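Local atomic coordinates of CobC (Shigella flexneri 2a, PDB entry 6NRU), a protein that probably removes the phosphate from adenosylcobalamin 5'-phosphate and from alpha-ribazole 5'-phosphate in the assembly of the nucleotide loop of vitamin B12. Residues Ile79-Glu91 against Ile117-Val131. Numbering follows the deposited sequence.
Sequences IPELNEMFFGDWE and IPTNGEGFQAFSQRV
Gly-88 and Gly-121 bring the two backbones together; with no side chain on either, their CA atoms approach to 3.6 Å. Residues 79-91 run in the opposite sense to 117-131, first beside helix 124-136 and then beside the loop leading into it. Two nearly straight backbone bonds frame the glycines: Glu-122 N to Phe-86 O (2.8 Å) and Asp-89 N to Thr-119 O (2.8 Å). Gly-88 also has a positive phi, which favours glycine. The type II turn Pro-118 to Gly-121 presents the Thr-119 carbonyl.

Trp-90 lays its indole against this turn: Pro-118 CA lies over the six-membered ring, 3.7 Å from its centroid, in a CH-pi contact, while Asp-102 accepts bonds from both Trp-90 NE1 and Thr-119 OG1. The rigid, apolar Pro-118 ring also meets the tip of selenomethionine Met-85, Pro-118 CG to Met-85 CE 3.6 Å. With its CG anti to the backbone N (chi1 -154°), Met-85 runs across Phe-127 at about a right angle, its selenium oblique to the ring in a Met-aromatic contact. Glu-122, extended beyond CG, reaches back so that its carboxylate can accept the Phe-86 N-H, although the placing of OE2 is uncertain. Arg-130 reaches the 3-10 segment 80-82, its guanidinium edge toward Glu-81 O, but the bond from NH2 is weak and doubtful, since the placing of that nitrogen is unsure; the Glu-81 carboxylate pairs with Arg-137.

Between these two zones of contact lies Glu-84, the likely proton donor/acceptor, close to His-11 and a bound sulfate: the contact backs the acid-bearing loop of a histidine phosphatase active site.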
ATOM      1  N   ILE A  79      -9.608   6.263   1.499  1.00 43.41           N
ATOM      2  CA  ILE A  79      -8.718   7.154   2.239  1.00 43.59           C
ATOM      3  C   ILE A  79      -7.660   7.671   1.269  1.00 45.09           C
ATOM      4  O   ILE A  79      -6.855   6.870   0.763  1.00 44.05           O
ATOM      5  CB  ILE A  79      -8.078   6.439   3.436  1.00 41.67           C
ATOM      6  CG1 ILE A  79      -9.158   5.794   4.303  1.00 39.96           C
ATOM      7  CG2 ILE A  79      -7.244   7.405   4.260  1.00 43.37           C
ATOM      8  CD1 ILE A  79     -10.173   6.779   4.841  1.00 40.71           C
ATOM      9  N   PRO A  80      -7.620   8.975   0.974  1.00 46.75           N
ATOM     10  CA  PRO A  80      -6.577   9.494   0.075  1.00 48.06           C
ATOM     11  C   PRO A  80      -5.182   9.411   0.664  1.00 49.08           C
ATOM     12  O   PRO A  80      -4.206   9.438  -0.097  1.00 50.01           O
ATOM     13  CB  PRO A  80      -6.994  10.957  -0.151  1.00 49.26           C
ATOM     14  CG  PRO A  80      -8.395  11.069   0.383  1.00 48.42           C
ATOM     15  CD  PRO A  80      -8.512  10.042   1.457  1.00 47.05           C
ATOM     16  N   GLU A  81      -5.057   9.323   1.990  1.00 48.05           N
ATOM     17  CA  GLU A  81      -3.753   9.140   2.613  1.00 48.78           C
ATOM     18  C   GLU A  81      -3.127   7.807   2.239  1.00 46.87           C
ATOM     19  O   GLU A  81      -1.898   7.687   2.255  1.00 48.64           O
ATOM     20  CB  GLU A  81      -3.873   9.253   4.135  1.00 51.77           C
ATOM     21  CG  GLU A  81      -3.956  10.682   4.662  1.00 57.20           C
ATOM     22  CD  GLU A  81      -5.312  11.325   4.423  1.00 60.56           C
ATOM     23  OE1 GLU A  81      -6.260  10.598   4.053  1.00 60.07           O
ATOM     24  OE2 GLU A  81      -5.428  12.558   4.599  1.00 63.76           O
ATOM     25  N   LEU A  82      -3.943   6.810   1.893  1.00 44.84           N
ATOM     26  CA  LEU A  82      -3.459   5.497   1.485  1.00 43.19           C
ATOM     27  C   LEU A  82      -2.996   5.456   0.036  1.00 43.72           C
ATOM     28  O   LEU A  82      -2.575   4.392  -0.432  1.00 42.89           O
ATOM     29  CB  LEU A  82      -4.553   4.444   1.701  1.00 41.88           C
ATOM     30  CG  LEU A  82      -4.909   4.119   3.154  1.00 41.16           C
ATOM     31  CD1 LEU A  82      -6.120   3.204   3.237  1.00 33.56           C
ATOM     32  CD2 LEU A  82      -3.721   3.499   3.871  1.00 41.74           C
ATOM     33  N   ASN A  83      -3.056   6.578  -0.678  1.00 52.48           N
ATOM     34  CA  ASN A  83      -2.682   6.603  -2.083  1.00 53.49           C
ATOM     35  C   ASN A  83      -1.188   6.379  -2.266  1.00 54.42           C
ATOM     36  O   ASN A  83      -0.374   6.692  -1.395  1.00 55.34           O
ATOM     37  CB  ASN A  83      -3.059   7.940  -2.718  1.00 54.03           C
ATOM     38  CG  ASN A  83      -4.541   8.094  -2.904  1.00 55.81           C
ATOM     39  OD1 ASN A  83      -5.297   7.134  -2.755  1.00 56.98           O
ATOM     40  ND2 ASN A  83      -4.974   9.303  -3.238  1.00 56.49           N
ATOM     41  N   GLU A  84      -0.835   5.840  -3.430  1.00 55.52           N
ATOM     42  CA  GLU A  84       0.559   5.775  -3.835  1.00 57.53           C
ATOM     43  C   GLU A  84       1.142   7.182  -3.906  1.00 58.66           C
ATOM     44  O   GLU A  84       0.421   8.171  -4.072  1.00 58.31           O
ATOM     45  CB  GLU A  84       0.676   5.072  -5.192  1.00 58.30           C
ATOM     46  CG  GLU A  84       2.094   4.847  -5.703  1.00 60.63           C
ATOM     47  CD  GLU A  84       2.962   4.085  -4.721  1.00 65.03           C
ATOM     48  OE1 GLU A  84       3.619   4.728  -3.876  1.00 66.69           O
ATOM     49  OE2 GLU A  84       2.987   2.840  -4.795  1.00 67.34           O
HETATM   50  N   MSE A  85       2.458   7.271  -3.745  1.00 60.00           N
HETATM   51  CA  MSE A  85       3.166   8.526  -3.929  1.00 60.95           C
HETATM   52  C   MSE A  85       2.905   9.064  -5.328  1.00 58.09           C
HETATM   53  O   MSE A  85       2.837   8.295  -6.286  1.00 57.90           O
HETATM   54  CB  MSE A  85       4.663   8.327  -3.707  1.00 66.41           C
HETATM   55  CG  MSE A  85       5.401   9.573  -3.272  1.00 71.79           C
HETATM   56 SE   MSE A  85       7.274   9.194  -2.879  0.93 79.13          SE
HETATM   57  CE  MSE A  85       8.038   9.642  -4.614  1.00 79.21           C
ATOM     58  N   PHE A  86       2.747  10.379  -5.448  1.00 56.22           N
ATOM     59  CA  PHE A  86       2.509  11.015  -6.740  1.00 54.85           C
ATOM     60  C   PHE A  86       3.852  11.374  -7.370  1.00 54.58           C
ATOM     61  O   PHE A  86       4.551  12.273  -6.892  1.00 54.62           O
ATOM     62  CB  PHE A  86       1.626  12.249  -6.580  1.00 54.30           C
ATOM     63  CG  PHE A  86       1.422  13.008  -7.855  1.00 53.90           C
ATOM     64  CD1 PHE A  86       0.854  12.393  -8.959  1.00 53.39           C
ATOM     65  CD2 PHE A  86       1.805  14.334  -7.957  1.00 53.25           C
ATOM     66  CE1 PHE A  86       0.668  13.086 -10.136  1.00 52.09           C
ATOM     67  CE2 PHE A  86       1.620  15.032  -9.133  1.00 52.36           C
ATOM     68  CZ  PHE A  86       1.052  14.407 -10.223  1.00 51.69           C
ATOM     69  N   PHE A  87       4.209  10.678  -8.447  1.00 54.41           N
ATOM     70  CA  PHE A  87       5.506  10.853  -9.089  1.00 56.32           C
ATOM     71  C   PHE A  87       5.512  11.950 -10.149  1.00 54.65           C
ATOM     72  O   PHE A  87       6.546  12.167 -10.787  1.00 56.30           O
ATOM     73  CB  PHE A  87       5.964   9.529  -9.709  1.00 60.62           C
ATOM     74  CG  PHE A  87       6.734   8.647  -8.762  1.00 64.65           C
ATOM     75  CD1 PHE A  87       8.080   8.878  -8.517  1.00 67.15           C
ATOM     76  CD2 PHE A  87       6.112   7.586  -8.120  1.00 65.97           C
ATOM     77  CE1 PHE A  87       8.792   8.067  -7.648  1.00 69.25           C
ATOM     78  CE2 PHE A  87       6.817   6.772  -7.249  1.00 68.08           C
ATOM     79  CZ  PHE A  87       8.158   7.012  -7.013  1.00 69.47           C
ATOM     80  N   GLY A  88       4.393  12.636 -10.356  1.00 52.41           N
ATOM     81  CA  GLY A  88       4.395  13.791 -11.241  1.00 52.96           C
ATOM     82  C   GLY A  88       4.668  13.413 -12.684  1.00 53.96           C
ATOM     83  O   GLY A  88       3.998  12.552 -13.265  1.00 54.38           O
ATOM     84  N   ASP A  89       5.667  14.072 -13.278  1.00 52.60           N
ATOM     85  CA  ASP A  89       5.994  13.840 -14.681  1.00 51.76           C
ATOM     86  C   ASP A  89       6.611  12.467 -14.917  1.00 49.85           C
ATOM     87  O   ASP A  89       6.667  12.019 -16.067  1.00 50.26           O
ATOM     88  CB  ASP A  89       6.949  14.923 -15.191  1.00 54.05           C
ATOM     89  CG  ASP A  89       6.265  16.269 -15.390  1.00 55.43           C
ATOM     90  OD1 ASP A  89       5.075  16.293 -15.770  1.00 55.48           O
ATOM     91  OD2 ASP A  89       6.925  17.308 -15.178  1.00 56.18           O
ATOM     92  N   TRP A  90       7.066  11.792 -13.863  1.00 48.12           N
ATOM     93  CA  TRP A  90       7.789  10.532 -13.991  1.00 48.10           C
ATOM     94  C   TRP A  90       6.881   9.311 -14.056  1.00 47.13           C
ATOM     95  O   TRP A  90       7.390   8.194 -14.191  1.00 48.55           O
ATOM     96  CB  TRP A  90       8.766  10.363 -12.823  1.00 47.96           C
ATOM     97  CG  TRP A  90       9.891  11.346 -12.828  1.00 49.15           C
ATOM     98  CD1 TRP A  90      10.207  12.233 -13.816  1.00 49.80           C
ATOM     99  CD2 TRP A  90      10.859  11.541 -11.792  1.00 49.54           C
ATOM    100  NE1 TRP A  90      11.310  12.969 -13.459  1.00 50.26           N
ATOM    101  CE2 TRP A  90      11.728  12.564 -12.219  1.00 50.46           C
ATOM    102  CE3 TRP A  90      11.075  10.949 -10.544  1.00 50.05           C
ATOM    103  CZ2 TRP A  90      12.794  13.009 -11.441  1.00 52.14           C
ATOM    104  CZ3 TRP A  90      12.135  11.393  -9.774  1.00 51.22           C
ATOM    105  CH2 TRP A  90      12.980  12.413 -10.224  1.00 51.90           C
ATOM    106  N   GLU A  91       5.565   9.485 -13.959  1.00 44.11           N
ATOM    107  CA  GLU A  91       4.664   8.344 -13.950  1.00 42.87           C
ATOM    108  C   GLU A  91       4.571   7.717 -15.337  1.00 43.24           C
ATOM    109  O   GLU A  91       4.724   8.389 -16.361  1.00 44.44           O
ATOM    110  CB  GLU A  91       3.278   8.765 -13.463  1.00 42.81           C
ATOM    111  CG  GLU A  91       3.315   9.568 -12.175  1.00 43.31           C
ATOM    112  CD  GLU A  91       1.977   9.622 -11.467  1.00 43.71           C
ATOM    113  OE1 GLU A  91       0.936   9.694 -12.154  1.00 44.18           O
ATOM    114  OE2 GLU A  91       1.969   9.599 -10.218  1.00 44.53           O
ATOM    115  N   ILE A 117      12.513  15.774  -4.873  1.00 51.07           N
ATOM    116  CA  ILE A 117      11.119  15.809  -5.306  1.00 49.59           C
ATOM    117  C   ILE A 117      11.046  15.275  -6.732  1.00 50.79           C
ATOM    118  O   ILE A 117      11.737  15.810  -7.614  1.00 52.31           O
ATOM    119  CB  ILE A 117      10.541  17.230  -5.227  1.00 47.08           C
ATOM    120  CG1 ILE A 117      10.903  17.890  -3.893  1.00 46.64           C
ATOM    121  CG2 ILE A 117       9.033  17.205  -5.422  1.00 45.26           C
ATOM    122  CD1 ILE A 117      10.275  17.226  -2.692  1.00 44.68           C
ATOM    123  N   PRO A 118      10.247  14.242  -7.004  1.00 49.04           N
ATOM    124  CA  PRO A 118      10.012  13.848  -8.397  1.00 49.12           C
ATOM    125  C   PRO A 118       9.440  15.012  -9.190  1.00 51.80           C
ATOM    126  O   PRO A 118       8.617  15.782  -8.688  1.00 52.45           O
ATOM    127  CB  PRO A 118       9.010  12.694  -8.278  1.00 46.10           C
ATOM    128  CG  PRO A 118       9.213  12.160  -6.907  1.00 45.85           C
ATOM    129  CD  PRO A 118       9.566  13.345  -6.055  1.00 47.06           C
ATOM    130  N   THR A 119       9.889  15.138 -10.441  1.00 53.79           N
ATOM    131  CA  THR A 119       9.574  16.303 -11.261  1.00 55.05           C
ATOM    132  C   THR A 119       8.075  16.577 -11.318  1.00 57.35           C
ATOM    133  O   THR A 119       7.310  15.793 -11.890  1.00 58.35           O
ATOM    134  CB  THR A 119      10.138  16.129 -12.673  1.00 53.31           C
ATOM    135  OG1 THR A 119      11.566  16.033 -12.605  1.00 54.60           O
ATOM    136  CG2 THR A 119       9.758  17.316 -13.545  1.00 52.14           C
ATOM    137  N   ASN A 120       7.658  17.692 -10.711  1.00 58.33           N
ATOM    138  CA  ASN A 120       6.253  18.088 -10.621  1.00 60.07           C
ATOM    139  C   ASN A 120       5.414  17.033  -9.904  1.00 61.86           C
ATOM    140  O   ASN A 120       4.241  16.827 -10.229  1.00 61.48           O
ATOM    141  CB  ASN A 120       5.666  18.401 -12.002  1.00 59.45           C
ATOM    142  CG  ASN A 120       6.276  19.644 -12.629  1.00 60.17           C
ATOM    143  OD1 ASN A 120       6.710  20.558 -11.927  1.00 60.78           O
ATOM    144  ND2 ASN A 120       6.309  19.684 -13.958  1.00 59.94           N
ATOM    145  N   GLY A 121       6.011  16.363  -8.921  1.00 66.65           N
ATOM    146  CA  GLY A 121       5.295  15.405  -8.104  1.00 67.81           C
ATOM    147  C   GLY A 121       5.387  15.738  -6.629  1.00 63.65           C
ATOM    148  O   GLY A 121       5.594  16.899  -6.264  1.00 65.84           O
ATOM    149  N   GLU A 122       5.239  14.732  -5.773  1.00 54.14           N
ATOM    150  CA  GLU A 122       5.354  14.900  -4.331  1.00 53.55           C
ATOM    151  C   GLU A 122       6.562  14.127  -3.814  1.00 53.99           C
ATOM    152  O   GLU A 122       6.849  13.015  -4.274  1.00 53.00           O
ATOM    153  CB  GLU A 122       4.074  14.448  -3.613  1.00 52.45           C
ATOM    154  CG  GLU A 122       3.921  12.942  -3.421  1.00 51.40           C
ATOM    155  CD  GLU A 122       2.702  12.574  -2.585  1.00 51.43           C
ATOM    156  OE1 GLU A 122       2.459  13.244  -1.558  1.00 51.88           O
ATOM    157  OE2 GLU A 122       1.991  11.614  -2.952  1.00 50.95           O
ATOM    158  N   GLY A 123       7.283  14.734  -2.869  1.00 55.39           N
ATOM    159  CA  GLY A 123       8.457  14.107  -2.307  1.00 56.62           C
ATOM    160  C   GLY A 123       8.122  13.138  -1.192  1.00 56.24           C
ATOM    161  O   GLY A 123       6.985  13.040  -0.732  1.00 54.47           O
ATOM    162  N   PHE A 124       9.150  12.407  -0.752  1.00 62.91           N
ATOM    163  CA  PHE A 124       8.947  11.425   0.307  1.00 60.92           C
ATOM    164  C   PHE A 124       8.542  12.086   1.617  1.00 63.38           C
ATOM    165  O   PHE A 124       7.891  11.452   2.454  1.00 61.10           O
ATOM    166  CB  PHE A 124      10.209  10.590   0.511  1.00 61.77           C
ATOM    167  CG  PHE A 124      10.069   9.546   1.579  1.00 58.87           C
ATOM    168  CD1 PHE A 124       9.224   8.466   1.396  1.00 54.77           C
ATOM    169  CD2 PHE A 124      10.768   9.652   2.771  1.00 61.01           C
ATOM    170  CE1 PHE A 124       9.083   7.507   2.378  1.00 53.46           C
ATOM    171  CE2 PHE A 124      10.634   8.692   3.759  1.00 58.88           C
ATOM    172  CZ  PHE A 124       9.790   7.617   3.562  1.00 55.00           C
ATOM    173  N   GLN A 125       8.918  13.350   1.816  1.00 69.26           N
ATOM    174  CA  GLN A 125       8.539  14.046   3.041  1.00 72.46           C
ATOM    175  C   GLN A 125       7.030  14.255   3.107  1.00 72.49           C
ATOM    176  O   GLN A 125       6.401  13.987   4.136  1.00 69.84           O
ATOM    177  CB  GLN A 125       9.283  15.380   3.136  1.00 79.65           C
ATOM    178  CG  GLN A 125      10.799  15.233   3.210  1.00 84.20           C
ATOM    179  CD  GLN A 125      11.244  14.328   4.346  1.00 84.20           C
ATOM    180  OE1 GLN A 125      10.710  14.392   5.453  1.00 84.39           O
ATOM    181  NE2 GLN A 125      12.225  13.474   4.072  1.00 84.16           N
ATOM    182  N   ALA A 126       6.426  14.726   2.013  1.00 76.91           N
ATOM    183  CA  ALA A 126       4.976  14.886   1.988  1.00 75.22           C
ATOM    184  C   ALA A 126       4.271  13.537   2.023  1.00 71.04           C
ATOM    185  O   ALA A 126       3.222  13.393   2.661  1.00 71.20           O
ATOM    186  CB  ALA A 126       4.553  15.678   0.752  1.00 77.36           C
ATOM    187  N   PHE A 127       4.835  12.536   1.344  1.00 64.18           N
ATOM    188  CA  PHE A 127       4.239  11.204   1.340  1.00 56.68           C
ATOM    189  C   PHE A 127       4.266  10.588   2.735  1.00 55.14           C
ATOM    190  O   PHE A 127       3.258  10.057   3.213  1.00 53.45           O
ATOM    191  CB  PHE A 127       4.972  10.318   0.333  1.00 53.02           C
ATOM    192  CG  PHE A 127       4.579   8.869   0.385  1.00 47.15           C
ATOM    193  CD1 PHE A 127       3.415   8.430  -0.226  1.00 43.90           C
ATOM    194  CD2 PHE A 127       5.388   7.940   1.028  1.00 44.73           C
ATOM    195  CE1 PHE A 127       3.056   7.093  -0.188  1.00 40.19           C
ATOM    196  CE2 PHE A 127       5.037   6.601   1.071  1.00 41.32           C
ATOM    197  CZ  PHE A 127       3.870   6.178   0.463  1.00 39.64           C
ATOM    198  N   SER A 128       5.418  10.661   3.410  1.00 55.57           N
ATOM    199  CA  SER A 128       5.524  10.070   4.740  1.00 51.34           C
ATOM    200  C   SER A 128       4.703  10.838   5.768  1.00 50.31           C
ATOM    201  O   SER A 128       4.283  10.259   6.776  1.00 50.03           O
ATOM    202  CB  SER A 128       6.991   9.992   5.173  1.00 52.10           C
ATOM    203  OG  SER A 128       7.582  11.276   5.254  1.00 56.82           O
ATOM    204  N   GLN A 129       4.463  12.132   5.539  1.00 50.60           N
ATOM    205  CA  GLN A 129       3.580  12.879   6.430  1.00 50.22           C
ATOM    206  C   GLN A 129       2.124  12.489   6.221  1.00 46.83           C
ATOM    207  O   GLN A 129       1.338  12.505   7.173  1.00 46.55           O
ATOM    208  CB  GLN A 129       3.757  14.383   6.222  1.00 54.88           C
ATOM    209  CG  GLN A 129       5.016  14.963   6.838  1.00 59.32           C
ATOM    210  CD  GLN A 129       5.454  16.251   6.154  1.00 65.71           C
ATOM    211  OE1 GLN A 129       4.793  16.734   5.232  1.00 67.31           O
ATOM    212  NE2 GLN A 129       6.574  16.810   6.602  1.00 68.64           N
ATOM    213  N   ARG A 130       1.748  12.147   4.986  1.00 45.19           N
ATOM    214  CA  ARG A 130       0.405  11.643   4.722  1.00 41.91           C
ATOM    215  C   ARG A 130       0.140  10.371   5.513  1.00 39.26           C
ATOM    216  O   ARG A 130      -0.923  10.212   6.124  1.00 39.51           O
ATOM    217  CB  ARG A 130       0.234  11.371   3.229  1.00 39.80           C
ATOM    218  CG  ARG A 130      -0.606  12.371   2.473  1.00 42.49           C
ATOM    219  CD  ARG A 130      -0.514  12.058   0.997  1.00 42.74           C
ATOM    220  NE  ARG A 130      -0.497  10.613   0.782  1.00 38.85           N
ATOM    221  CZ  ARG A 130      -0.009  10.016  -0.300  1.00 35.62           C
ATOM    222  NH1 ARG A 130       0.515  10.734  -1.284  1.00 36.81           N
ATOM    223  NH2 ARG A 130      -0.045   8.694  -0.398  1.00 31.76           N
ATOM    224  N   VAL A 131       1.100   9.444   5.495  1.00 37.68           N
ATOM    225  CA  VAL A 131       0.951   8.192   6.228  1.00 35.45           C
ATOM    226  C   VAL A 131       0.935   8.449   7.729  1.00 36.02           C
ATOM    227  O   VAL A 131       0.210   7.787   8.481  1.00 36.12           O
ATOM    228  CB  VAL A 131       2.068   7.213   5.821  1.00 33.21           C
ATOM    229  CG1 VAL A 131       2.071   5.986   6.718  1.00 29.71           C
ATOM    230  CG2 VAL A 131       1.908   6.819   4.358  1.00 31.70           C
TER
HETATM  231  O   HOH W   1       3.646  19.124 -15.722  1.00 39.48           O